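Local coordinates for glutathione S-transferase (PDB 4MK3), which probably catalyses transfer of glutathione to electrophilic substrates and here holds glutathione sulfinic acid in its glutathione pocket, at residues S31-K36 and A125-R130; G63-L68 and C73-D78; Y91-T94 and R100-P103; R109-C114 and W169-H174; E116-G121 and T158-G163. One frame throughout, in Å; residues are numbered along the deposited sequence. Where two conformers were deposited one is given.

Contact 1 of 5, residues S31-K36 and A125-R130; sequences SPYARK and AALLAR. With GSF (L-gamma-glutamyl-3-sulfino-L-alanylglycine), chain E.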
# COMPACT_ATOMS: atom_id res chain seq x y z
N SER A 31 9.60 -7.52 11.00
CA SER A 31 8.70 -6.92 10.01
C SER A 31 9.49 -6.45 8.80
O SER A 31 10.37 -5.61 8.94
CB SER A 31 7.93 -5.73 10.60
OG SER A 31 7.31 -4.96 9.56
N PRO A 32 9.16 -6.98 7.60
CA PRO A 32 9.93 -6.55 6.43
C PRO A 32 9.58 -5.15 5.97
O PRO A 32 10.42 -4.44 5.41
CB PRO A 32 9.57 -7.61 5.39
CG PRO A 32 8.23 -8.11 5.78
CD PRO A 32 8.21 -8.06 7.28
N TYR A 33 8.34 -4.73 6.23
CA TYR A 33 7.95 -3.35 5.94
C TYR A 33 8.69 -2.40 6.88
O TYR A 33 9.11 -1.32 6.47
CB TYR A 33 6.44 -3.16 6.11
CG TYR A 33 5.54 -4.14 5.35
CD1 TYR A 33 5.15 -3.90 4.05
CD2 TYR A 33 5.04 -5.24 6.00
CE1 TYR A 33 4.30 -4.80 3.41
CE2 TYR A 33 4.21 -6.12 5.39
CZ TYR A 33 3.84 -5.91 4.10
OH TYR A 33 2.98 -6.80 3.51
N ALA A 34 8.80 -2.78 8.14
CA ALA A 34 9.55 -1.97 9.07
C ALA A 34 11.03 -2.00 8.73
O ALA A 34 11.73 -1.00 8.89
CB ALA A 34 9.33 -2.44 10.50
N ARG A 35 11.52 -3.13 8.20
CA ARG A 35 12.94 -3.19 7.84
C ARG A 35 13.25 -2.20 6.72
O ARG A 35 14.28 -1.55 6.73
CB ARG A 35 13.39 -4.59 7.42
CG ARG A 35 14.90 -4.65 7.25
CD ARG A 35 15.36 -5.94 6.64
NE ARG A 35 16.81 -6.07 6.73
CZ ARG A 35 17.47 -7.15 6.38
NH1 ARG A 35 16.82 -8.18 5.84
NH2 ARG A 35 18.78 -7.22 6.55
N LYS A 36 12.34 -2.09 5.76
CA LYS A 36 12.49 -1.10 4.70
C LYS A 36 12.69 0.30 5.27
O LYS A 36 13.59 1.05 4.86
CB LYS A 36 11.29 -1.16 3.75
CG LYS A 36 11.31 -0.10 2.65
CD LYS A 36 10.11 -0.20 1.70
CE LYS A 36 8.82 0.03 2.46
NZ LYS A 36 7.63 0.13 1.57
N ALA A 125 1.46 -10.65 -0.10
CA ALA A 125 1.07 -12.02 -0.41
C ALA A 125 1.76 -13.00 0.54
O ALA A 125 1.14 -13.96 1.02
CB ALA A 125 1.43 -12.34 -1.84
N ALA A 126 3.03 -12.76 0.82
CA ALA A 126 3.78 -13.62 1.73
C ALA A 126 3.19 -13.56 3.14
O ALA A 126 3.03 -14.60 3.80
CB ALA A 126 5.26 -13.22 1.73
N LEU A 127 2.87 -12.36 3.63
CA LEU A 127 2.23 -12.24 4.92
C LEU A 127 0.91 -12.99 4.98
O LEU A 127 0.64 -13.68 5.94
CB LEU A 127 2.02 -10.77 5.31
CG LEU A 127 3.02 -10.17 6.30
CD1 LEU A 127 3.06 -10.91 7.65
CD2 LEU A 127 4.39 -10.15 5.66
N LEU A 128 0.09 -12.84 3.96
CA LEU A 128 -1.17 -13.57 3.93
C LEU A 128 -0.97 -15.07 3.96
O LEU A 128 -1.72 -15.80 4.63
CB LEU A 128 -2.03 -13.16 2.74
CG LEU A 128 -2.72 -11.80 2.89
CD1 LEU A 128 -3.27 -11.31 1.55
CD2 LEU A 128 -3.81 -11.82 3.94
N ALA A 129 0.04 -15.55 3.25
CA ALA A 129 0.32 -16.98 3.26
C ALA A 129 0.77 -17.43 4.64
O ALA A 129 0.38 -18.50 5.09
CB ALA A 129 1.35 -17.33 2.21
N ARG A 130 1.57 -16.61 5.31
CA ARG A 130 2.02 -16.95 6.66
C ARG A 130 0.87 -16.87 7.68
O ARG A 130 0.71 -17.73 8.54
CB ARG A 130 3.17 -16.04 7.08
CG ARG A 130 3.61 -16.28 8.51
CD ARG A 130 4.96 -15.65 8.79
NE ARG A 130 5.29 -15.67 10.21
CZ ARG A 130 5.80 -16.71 10.85
NH1 ARG A 130 6.05 -17.84 10.20
NH2 ARG A 130 6.06 -16.62 12.15
CB1 GSF E . 1.68 -3.04 5.81
CG1 GSF E . 2.32 -3.25 7.18
CD1 GSF E . 1.90 -4.55 7.82
OE1 GSF E . 1.01 -5.26 7.38
C1 GSF E . 3.02 -1.02 5.25
O11 GSF E . 3.66 -0.62 6.25
O12 GSF E . 3.55 -0.98 4.11
N1 GSF E . 0.85 -1.40 4.20
CA1 GSF E . 1.62 -1.56 5.43
N2 GSF E . 2.60 -4.93 8.95
CA2 GSF E . 2.25 -6.11 9.66
CB2 GSF E . 3.42 -6.61 10.44
SG2 GSF E . 4.63 -7.43 9.47
O1S GSF E . 5.37 -8.31 10.40
O2S GSF E . 5.50 -6.41 8.82
C2 GSF E . 1.24 -5.80 10.75
O2 GSF E . 1.42 -4.85 11.51
N3 GSF E . 0.13 -6.63 10.86
CA3 GSF E . -0.81 -6.40 11.92
C3 GSF E . -2.26 -6.52 11.43
O31 GSF E . -3.18 -6.57 12.30
O32 GSF E . -2.54 -6.57 10.21
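Leu-127 supplies the apolar contact between the segments. Its CD2 methyl meets Tyr-33 CE2 at 4.0 Å, coming in obliquely to the ring. Leu-127 CD2 also lies 4.3 Å from Pro-32 CG. All three residues are buried, and Tyr-188 of helix 177-192 also packs on Pro-32 and Leu-127. CG of Tyr-33 is anti to its own carbonyl carbon (chi1 -52°), which turns the ring so that one face meets the ligand and Leu-127 comes in beside it.

The contact joins the thioredoxin-like half of the glutathione transferase fold to the helical half. Residues 31-36 open the first helix of the N-terminal half. Ser-31 and Tyr-33 line the glutathione site. The serine's position is consistent with that of the serine or cysteine at the start of this helix in related transferases.

Among the polar bonds, Ser-31 is the N-cap, and its OG accepts from Ala-34 N at 3.0 Å. The same OG donates to sulfinate oxygen O2S of the ligand. Ser-31 OG to ligand O2S measures 2.4 Å, so short that its length is doubtful. O2S also lies in the plane of the Tyr-33 ring, at its edge, 3.1 Å from CD2. The ligand's CB1 sits 3.8 Å above the centre of one face of the Tyr-33 ring. At the far end of the ring, Tyr-33 OH bonds to Asp-124 of helix 106-134. A leucine in place of Tyr-33 would probably open a gap beneath the ligand's glutamyl chain and leave Asp-124 without this hydroxyl mate. Lys-152 and Arg-148 of the second subunit also bond to the ligand.

Contact 2 of 5, residues G63-L68 and C73-D78; sequences GRFNPL and CLVMED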
# COMPACT_ATOMS: atom_id res chain seq x y z
N GLY A 63 -2.66 0.87 18.33
CA GLY A 63 -3.85 1.61 17.93
C GLY A 63 -3.93 3.05 18.43
O GLY A 63 -4.71 3.85 17.91
N ARG A 64 -3.10 3.39 19.41
CA ARG A 64 -2.95 4.78 19.86
C ARG A 64 -2.44 5.66 18.74
O ARG A 64 -2.66 6.88 18.73
CB ARG A 64 -1.93 4.89 21.00
CG ARG A 64 -2.23 4.14 22.27
CD ARG A 64 -1.10 4.39 23.27
NE ARG A 64 -0.89 5.83 23.46
CZ ARG A 64 0.24 6.39 23.89
NH1 ARG A 64 1.29 5.65 24.22
NH2 ARG A 64 0.32 7.71 24.00
N PHE A 65 -1.71 5.04 17.82
CA PHE A 65 -0.92 5.77 16.84
C PHE A 65 -1.38 5.45 15.44
O PHE A 65 -1.53 6.34 14.61
CB PHE A 65 0.57 5.43 17.01
CG PHE A 65 1.07 5.66 18.40
CD1 PHE A 65 1.15 6.93 18.90
CD2 PHE A 65 1.48 4.59 19.18
CE1 PHE A 65 1.62 7.15 20.19
CE2 PHE A 65 1.95 4.80 20.46
CZ PHE A 65 2.04 6.06 20.94
N ASN A 66 -1.58 4.16 15.15
CA ASN A 66 -2.01 3.73 13.82
C ASN A 66 -3.33 3.00 13.98
O ASN A 66 -3.36 1.86 14.48
CB ASN A 66 -0.99 2.80 13.17
CG ASN A 66 -1.40 2.39 11.77
OD1 ASN A 66 -2.47 2.78 11.31
ND2 ASN A 66 -0.57 1.61 11.10
N PRO A 67 -4.45 3.63 13.58
CA PRO A 67 -5.74 2.96 13.71
C PRO A 67 -5.85 1.66 12.92
O PRO A 67 -6.73 0.83 13.22
CB PRO A 67 -6.75 3.97 13.18
CG PRO A 67 -5.97 4.88 12.34
CD PRO A 67 -4.57 4.93 12.91
N LEU A 68 -4.98 1.47 11.94
CA LEU A 68 -4.98 0.24 11.16
C LEU A 68 -4.32 -0.90 11.93
O LEU A 68 -4.36 -2.05 11.48
CB LEU A 68 -4.24 0.42 9.84
CG LEU A 68 -4.73 1.56 8.94
CD1 LEU A 68 -3.80 1.69 7.75
CD2 LEU A 68 -6.19 1.34 8.52
N CYS A 73 5.06 2.31 12.29
CA CYS A 73 4.39 3.58 12.51
C CYS A 73 5.42 4.51 13.14
O CYS A 73 6.05 4.18 14.16
CB CYS A 73 3.16 3.41 13.41
SG CYS A 73 2.27 4.95 13.69
N LEU A 74 5.63 5.67 12.53
CA LEU A 74 6.56 6.68 13.03
C LEU A 74 5.79 7.74 13.79
O LEU A 74 4.83 8.30 13.28
CB LEU A 74 7.31 7.32 11.87
CG LEU A 74 8.43 8.29 12.22
CD1 LEU A 74 9.66 7.54 12.74
CD2 LEU A 74 8.78 9.15 11.00
N VAL A 75 6.20 8.01 15.02
CA VAL A 75 5.53 8.98 15.85
C VAL A 75 6.50 10.12 16.06
O VAL A 75 7.60 9.92 16.59
CB VAL A 75 5.10 8.37 17.19
CG1 VAL A 75 4.49 9.42 18.11
CG2 VAL A 75 4.11 7.22 16.94
N MET A 76 6.09 11.30 15.62
CA MET A 76 6.96 12.46 15.55
C MET A 76 7.02 13.20 16.88
O MET A 76 6.23 12.93 17.81
CB MET A 76 6.53 13.39 14.41
CG MET A 76 6.46 12.67 13.06
SD MET A 76 6.17 13.69 11.59
CE MET A 76 4.45 14.17 11.78
N GLU A 77 7.98 14.12 16.95
CA GLU A 77 8.26 14.87 18.18
C GLU A 77 6.95 15.44 18.71
O GLU A 77 6.61 15.27 19.88
CB GLU A 77 9.27 16.00 17.92
CG GLU A 77 10.42 15.70 16.93
CD GLU A 77 11.59 14.93 17.54
OE1 GLU A 77 12.56 14.66 16.81
OE2 GLU A 77 11.55 14.61 18.75
N ASP A 78 6.20 16.09 17.82
CA ASP A 78 4.92 16.71 18.17
C ASP A 78 3.82 15.71 18.54
O ASP A 78 2.75 16.11 18.99
CB ASP A 78 4.43 17.61 17.03
CG ASP A 78 4.51 16.93 15.67
OD1 ASP A 78 3.77 15.95 15.43
OD2 ASP A 78 5.31 17.38 14.82
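Phe-65 and Val-75 cross at about a right angle, and Val-75 CG2 sits over one face of the phenyl ring. This CH-pi contact ties a loop to strand 73-75 in the thioredoxin-like domain of a glutathione transferase. Val-75 CG2 is 4.0 Å from the centroid of the Phe-65 ring and 29° off its normal. It leans toward the inner end of the ring, and Phe-65 CD1 is the nearest atom to Val-75 CG2 at 3.6 Å. The opposite face of the ring is covered by Arg-64. Arg-64 CB lies above the ring centre, and the guanidinium curls back so that Phe-65 CZ is 3.4 Å from its plane. Tyr-26 of strand 24-27 adds a second aromatic ring, its plane at about 30° to that of Phe-65.

Cys-73 points its thiol into the loop. SG is anti to the backbone N (chi1 -179°), which brings it to the beta carbons of two loop residues: Cys-73 SG is 3.8 Å from Phe-65 CB and 3.9 Å from Asn-66 CB. Asn-66 turns its amide to the loop itself. ND2 bonds to the backbone O of Lys-70, a residue of the glutathione pocket. The other end of the amide makes an Asx turn: Asn-66 OD1 accepts from Leu-68 N at 2.9 Å, with the donor 57° out of the carbonyl plane.

Contact 3 of 5, residues Y91-T94 and R100-P103; sequences YADT and RLIP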
# COMPACT_ATOMS: atom_id res chain seq x y z
N TYR A 91 8.79 10.32 3.45
CA TYR A 91 9.04 11.44 4.33
C TYR A 91 10.48 11.43 4.85
O TYR A 91 11.15 12.46 4.85
CB TYR A 91 8.05 11.41 5.47
CG TYR A 91 8.24 12.56 6.43
CD1 TYR A 91 8.14 13.87 5.99
CD2 TYR A 91 8.53 12.33 7.75
CE1 TYR A 91 8.31 14.93 6.85
CE2 TYR A 91 8.70 13.39 8.63
CZ TYR A 91 8.59 14.67 8.17
OH TYR A 91 8.77 15.73 9.03
N ALA A 92 10.97 10.26 5.27
CA ALA A 92 12.34 10.17 5.77
C ALA A 92 13.36 10.63 4.73
O ALA A 92 14.37 11.25 5.06
CB ALA A 92 12.64 8.76 6.22
N ASP A 93 13.12 10.30 3.47
CA ASP A 93 14.04 10.73 2.42
C ASP A 93 14.21 12.25 2.34
O ASP A 93 15.23 12.74 1.88
CB ASP A 93 13.60 10.17 1.05
CG ASP A 93 14.72 10.19 0.04
OD1 ASP A 93 15.88 9.89 0.40
OD2 ASP A 93 14.45 10.54 -1.14
N THR A 94 13.20 13.00 2.78
CA THR A 94 13.29 14.46 2.74
C THR A 94 13.99 15.05 3.95
O THR A 94 14.29 16.25 3.99
CB THR A 94 11.92 15.16 2.68
OG1 THR A 94 11.27 15.09 3.96
CG2 THR A 94 11.04 14.56 1.60
N ARG A 100 20.20 10.42 -0.95
CA ARG A 100 18.88 10.54 -1.58
C ARG A 100 18.45 9.21 -2.21
O ARG A 100 19.15 8.68 -3.07
CB ARG A 100 18.96 11.60 -2.67
CG ARG A 100 18.08 12.78 -2.42
CD ARG A 100 16.64 12.36 -2.34
NE ARG A 100 15.76 13.53 -2.35
CZ ARG A 100 15.25 14.07 -3.45
NH1 ARG A 100 14.47 15.14 -3.36
NH2 ARG A 100 15.52 13.55 -4.64
N LEU A 101 17.28 8.71 -1.82
CA LEU A 101 16.79 7.39 -2.24
C LEU A 101 15.59 7.42 -3.18
O LEU A 101 15.25 6.41 -3.79
CB LEU A 101 16.42 6.55 -1.03
CG LEU A 101 17.61 6.18 -0.15
CD1 LEU A 101 17.12 5.46 1.12
CD2 LEU A 101 18.63 5.32 -0.87
N ILE A 102 14.95 8.56 -3.30
CA ILE A 102 13.84 8.72 -4.23
C ILE A 102 14.22 9.85 -5.18
O ILE A 102 14.44 10.99 -4.74
CB ILE A 102 12.51 9.00 -3.54
CG1 ILE A 102 12.20 7.94 -2.48
CG2 ILE A 102 11.38 9.04 -4.58
CD1 ILE A 102 10.96 8.22 -1.65
N PRO A 103 14.30 9.56 -6.49
CA PRO A 103 14.72 10.58 -7.46
C PRO A 103 13.78 11.78 -7.56
O PRO A 103 12.61 11.65 -7.23
CB PRO A 103 14.71 9.81 -8.79
CG PRO A 103 14.91 8.42 -8.40
CD PRO A 103 14.18 8.24 -7.12
O HOH W 1 16.30 15.08 0.62
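Asp-93 takes two backbone N-H groups of segment 100-103 with its carboxylate. Leu-101 N bonds to Asp-93 OD1 at 2.9 Å, on the syn side and fairly straight (161°). Ile-102 N bonds to Asp-93 OD2 at 3.0 Å, from above the carboxylate plane and more bent. Asp-93 CG is anti to its backbone N (chi1 -161°), which carries the carboxylate across to these amides. The contact ties the C-terminal part of helix 85-94 to the linker that leads from the thioredoxin-like half of the transferase fold to helix 106-134.

Charge adds to the grip. Lys-44 of helix 32-44 forms a salt bridge with OD1. Arg-100 adds a salt bridge of charges only: Arg-100 NE is 3.5 Å from Asp-93 OD2, with the oxygen well out of the guanidinium plane. A water bonds to Asp-93 O and, weakly, to Arg-100 NE. Were Asp-93 an alanine, the Leu-101 and Ile-102 amides would probably lose this acceptor and Lys-44 this counter-charge.

The packing is close around the acid. Leu-101 CB lies 3.7 Å from Asp-93 OD1, and its side chain also rests on Val-40. On the other oxygen, Ile-102 CB approaches Asp-93 OD2 to 3.4 Å.

Contact 4 of 5, residues R109-C114 and W169-H174; sequences RLEVRC and WCTGTH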
# COMPACT_ATOMS: atom_id res chain seq x y z
N ARG A 109 10.87 8.92 -10.44
CA ARG A 109 10.13 8.67 -9.22
C ARG A 109 9.08 7.58 -9.45
O ARG A 109 8.95 6.67 -8.65
CB ARG A 109 9.48 9.96 -8.72
CG ARG A 109 8.86 9.87 -7.34
CD ARG A 109 8.50 11.27 -6.84
NE ARG A 109 8.29 11.30 -5.39
CZ ARG A 109 9.19 11.68 -4.50
NH1 ARG A 109 10.41 12.08 -4.87
NH2 ARG A 109 8.88 11.67 -3.21
N LEU A 110 8.35 7.68 -10.56
CA LEU A 110 7.37 6.64 -10.91
C LEU A 110 8.01 5.25 -10.90
O LEU A 110 7.48 4.31 -10.34
CB LEU A 110 6.81 6.92 -12.31
CG LEU A 110 5.97 5.82 -12.96
CD1 LEU A 110 4.73 5.55 -12.15
CD2 LEU A 110 5.58 6.18 -14.39
N GLU A 111 9.15 5.15 -11.57
CA GLU A 111 9.86 3.89 -11.70
C GLU A 111 10.22 3.31 -10.32
O GLU A 111 9.97 2.16 -10.04
CB GLU A 111 11.11 4.10 -12.55
CG GLU A 111 11.93 2.86 -12.81
CD GLU A 111 13.24 3.19 -13.53
OE1 GLU A 111 13.62 4.39 -13.60
OE2 GLU A 111 13.91 2.26 -14.04
N VAL A 112 10.78 4.14 -9.46
CA VAL A 112 11.14 3.73 -8.11
C VAL A 112 9.93 3.36 -7.27
O VAL A 112 9.96 2.36 -6.55
CB VAL A 112 11.99 4.83 -7.42
CG1 VAL A 112 12.13 4.61 -5.91
CG2 VAL A 112 13.36 4.90 -8.09
N ARG A 113 8.86 4.14 -7.36
CA ARG A 113 7.70 3.84 -6.55
C ARG A 113 6.96 2.59 -7.05
O ARG A 113 6.38 1.86 -6.24
CB ARG A 113 6.75 5.04 -6.51
CG ARG A 113 7.29 6.32 -5.88
CD ARG A 113 8.28 6.15 -4.74
NE ARG A 113 7.74 5.65 -3.48
CZ ARG A 113 7.17 6.39 -2.53
NH1 ARG A 113 6.97 7.69 -2.72
NH2 ARG A 113 6.79 5.82 -1.40
N CYS A 114 7.01 2.31 -8.34
CA CYS A 114 6.41 1.08 -8.83
C CYS A 114 7.21 -0.14 -8.38
O CYS A 114 6.64 -1.15 -7.96
CB CYS A 114 6.25 1.16 -10.34
SG CYS A 114 5.44 -0.29 -11.03
N TRP A 169 21.68 -1.81 -10.48
CA TRP A 169 20.60 -1.64 -9.52
C TRP A 169 19.28 -1.60 -10.27
O TRP A 169 19.23 -1.55 -11.49
CB TRP A 169 20.79 -0.34 -8.73
CG TRP A 169 22.00 -0.29 -7.83
CD1 TRP A 169 23.09 0.52 -7.98
CD2 TRP A 169 22.21 -1.03 -6.62
NE1 TRP A 169 23.96 0.32 -6.95
CE2 TRP A 169 23.45 -0.62 -6.10
CE3 TRP A 169 21.48 -2.00 -5.94
CZ2 TRP A 169 23.97 -1.13 -4.90
CZ3 TRP A 169 21.99 -2.52 -4.74
CH2 TRP A 169 23.23 -2.08 -4.25
N CYS A 170 18.18 -1.64 -9.54
CA CYS A 170 16.87 -1.76 -10.16
C CYS A 170 16.60 -0.73 -11.24
O CYS A 170 16.00 -1.08 -12.27
CB CYS A 170 15.76 -1.66 -9.11
SG CYS A 170 15.58 -3.14 -8.09
N THR A 171 17.02 0.51 -11.03
CA THR A 171 16.81 1.57 -12.00
C THR A 171 18.07 1.96 -12.77
O THR A 171 18.06 2.96 -13.47
CB THR A 171 16.20 2.83 -11.39
OG1 THR A 171 17.13 3.44 -10.47
CG2 THR A 171 14.91 2.47 -10.66
N GLY A 172 19.13 1.16 -12.67
CA GLY A 172 20.33 1.40 -13.45
C GLY A 172 21.57 1.66 -12.60
O GLY A 172 22.03 0.80 -11.88
N THR A 173 22.09 2.89 -12.67
CA THR A 173 23.37 3.22 -12.05
C THR A 173 23.30 3.40 -10.54
O THR A 173 24.31 3.22 -9.87
CB THR A 173 23.96 4.53 -12.62
OG1 THR A 173 22.98 5.57 -12.51
CG2 THR A 173 24.32 4.39 -14.09
N HIS A 174 22.16 3.82 -10.00
CA HIS A 174 22.11 4.24 -8.60
C HIS A 174 21.20 3.43 -7.75
O HIS A 174 20.13 3.02 -8.16
CB HIS A 174 21.66 5.69 -8.49
CG HIS A 174 22.74 6.66 -8.84
ND1 HIS A 174 23.16 6.88 -10.13
CD2 HIS A 174 23.54 7.43 -8.06
CE1 HIS A 174 24.14 7.76 -10.14
NE2 HIS A 174 24.38 8.11 -8.89
O HOH W 2 13.30 -0.20 -13.76
O HOH W 3 16.87 4.92 -14.66
O HOH W 4 15.66 2.51 -15.71
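Thr-171 presses its methyl against Val-112 and Glu-111, the tight part of the contact. Thr-171 CG2 meets Val-112 CG2 at 3.9 Å. It is also 3.4 Å from Glu-111 CD, but Glu-111 was modelled in two conformers, so its contacts and water bridges hold for one of them. With Thr-171 OG1 between the backbone N and the carbonyl carbon (chi1 67°), CG2 falls anti to the carbonyl carbon and faces the helix. Glu-111, extended beyond CG, crosses it at a slant. A type I beta turn from Trp-169 to Gly-172 presents the threonine.

The looser side is filled by water. One water lies between Glu-111 OE2 and Cys-170 O. A second bonds well to Thr-171 O and weakly to Glu-111 OE1. A third lies by Glu-111 OE2 and bonds only weakly to Thr-171 O. Both waters at OE2 are unusually close to it, so those ends are doubtful. A magnesium ion lies about 4 Å from the Glu-111 side chain at its nearest.

The contact sets the loop between helices 143-164 and 177-192 against helix 106-134 in the helical half of the fold. Val-112 also packs on Leu-177 of helix 177-192. Leu-110 packs on Val-82, a strand residue of the second subunit.

Contact 5 of 5, residues E116-G121 and T158-G163; sequences EALADG and TAMSTG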
# COMPACT_ATOMS: atom_id res chain seq x y z
N GLU A 116 8.82 -0.26 -5.59
CA GLU A 116 8.45 -0.40 -4.19
C GLU A 116 7.10 -1.10 -4.05
O GLU A 116 6.92 -1.96 -3.21
CB GLU A 116 8.43 0.95 -3.49
CG GLU A 116 8.02 0.85 -2.01
CD GLU A 116 7.83 2.20 -1.33
OE1 GLU A 116 7.48 3.19 -2.01
OE2 GLU A 116 8.07 2.30 -0.10
N ALA A 117 6.15 -0.73 -4.90
CA ALA A 117 4.83 -1.38 -4.87
C ALA A 117 4.93 -2.86 -5.22
O ALA A 117 4.19 -3.69 -4.66
CB ALA A 117 3.88 -0.67 -5.79
N LEU A 118 5.80 -3.21 -6.15
CA LEU A 118 6.00 -4.60 -6.51
C LEU A 118 6.54 -5.39 -5.33
O LEU A 118 6.06 -6.47 -5.01
CB LEU A 118 6.95 -4.70 -7.71
CG LEU A 118 7.33 -6.09 -8.20
CD1 LEU A 118 6.11 -6.93 -8.53
CD2 LEU A 118 8.27 -5.96 -9.39
N ALA A 119 7.57 -4.86 -4.68
CA ALA A 119 8.17 -5.51 -3.52
C ALA A 119 7.18 -5.62 -2.36
O ALA A 119 7.04 -6.67 -1.73
CB ALA A 119 9.42 -4.78 -3.10
N ASP A 120 6.49 -4.53 -2.08
CA ASP A 120 5.52 -4.51 -0.99
C ASP A 120 4.38 -5.49 -1.29
O ASP A 120 3.84 -6.12 -0.39
CB ASP A 120 4.92 -3.10 -0.84
CG ASP A 120 5.83 -2.10 -0.11
OD1 ASP A 120 6.98 -2.42 0.26
OD2 ASP A 120 5.35 -0.96 0.11
N GLY A 121 4.01 -5.59 -2.56
CA GLY A 121 2.96 -6.53 -2.96
C GLY A 121 3.35 -7.98 -2.79
O GLY A 121 2.52 -8.84 -2.41
N THR A 158 9.41 -13.24 -10.76
CA THR A 158 9.74 -13.23 -12.18
C THR A 158 9.79 -11.79 -12.69
O THR A 158 10.68 -11.43 -13.45
CB THR A 158 8.71 -13.99 -12.95
OG1 THR A 158 8.77 -15.37 -12.56
CG2 THR A 158 8.96 -13.92 -14.45
N ALA A 159 8.84 -10.97 -12.28
CA ALA A 159 8.84 -9.57 -12.71
C ALA A 159 10.05 -8.82 -12.18
O ALA A 159 10.62 -7.98 -12.87
CB ALA A 159 7.55 -8.87 -12.28
N MET A 160 10.45 -9.10 -10.94
CA MET A 160 11.63 -8.43 -10.39
C MET A 160 12.85 -8.83 -11.22
O MET A 160 13.69 -7.98 -11.52
CB MET A 160 11.87 -8.83 -8.95
CG MET A 160 10.86 -8.26 -7.96
SD MET A 160 11.15 -8.96 -6.33
CE MET A 160 10.00 -8.02 -5.33
N SER A 161 12.97 -10.11 -11.56
CA SER A 161 14.12 -10.55 -12.33
C SER A 161 14.08 -9.93 -13.74
O SER A 161 15.11 -9.46 -14.25
CB SER A 161 14.15 -12.08 -12.39
OG SER A 161 15.22 -12.56 -13.20
N THR A 162 12.91 -9.90 -14.36
CA THR A 162 12.76 -9.31 -15.70
C THR A 162 13.09 -7.81 -15.67
O THR A 162 13.80 -7.29 -16.54
CB THR A 162 11.35 -9.55 -16.22
OG1 THR A 162 11.19 -10.97 -16.42
CG2 THR A 162 11.13 -8.85 -17.58
N GLY A 163 12.63 -7.13 -14.62
CA GLY A 163 12.83 -5.69 -14.48
C GLY A 163 14.26 -5.30 -14.20
O GLY A 163 14.75 -4.30 -14.73
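Leu-118 and Met-160 mark the nearest approach of two near-antiparallel helix segments, whose axes lie 10.9 Å apart with 152° between their directions. Both segments belong to the all-helical C-terminal bundle of the transferase fold, on helices 106-134 and 143-164. The contact between them is apolar.

Leu-118 comes from helix 106-134 and crosses Met-160 obliquely. CG is anti to the backbone N (chi1 177°), which sends the branched end out toward the facing helix. The Leu-118 CD2 methyl does the touching, 3.7 Å from Met-160 CG and 4.2 Å from Ala-159 CB.

Met-160 reaches the other way. Its chain runs extended beyond CG, which carries the methyl past Leu-118 to Ala-119. Val-182 of helix 177-192, together with Trp-115 and Leu-122 of helix 106-134, packs round this methionine, so it is held in the interior where three helices meet. Leu-118 and Ala-159 also take up Pro-67 of the second subunit, which brings the same patch into the dimer interface. The terminal methyl of the methionine comes down close to the helix backbone: Met-160 CE is 3.6 Å from Ala-119 CA and 4.0 Å from Ala-119 CB.

Overall arrangement
Contacts 1, 4 and 5 share helix 106-134, the spine of the helical half; the centres of contacts 4 and 5 are about 11 Å apart, those of contacts 1 and 5 about 14 Å. Along the chain, contacts 2 and 3 fall in series between the two segments of contact 1, which alternates with contacts 4 and 5. Contact 1 bridges the halves, and its Lys-36 makes salt bridges to Glu-116 and Asp-120 in contact 5. Contact 2 lies at the thioredoxin-like sheet, a loop against strand 73-75. Contact 3 touches it through Met-76 and Tyr-91, and packs on contact 4. All five reach the second subunit, so the dimer interface draws on both halves; contact 1 also holds part of the ligand pocket.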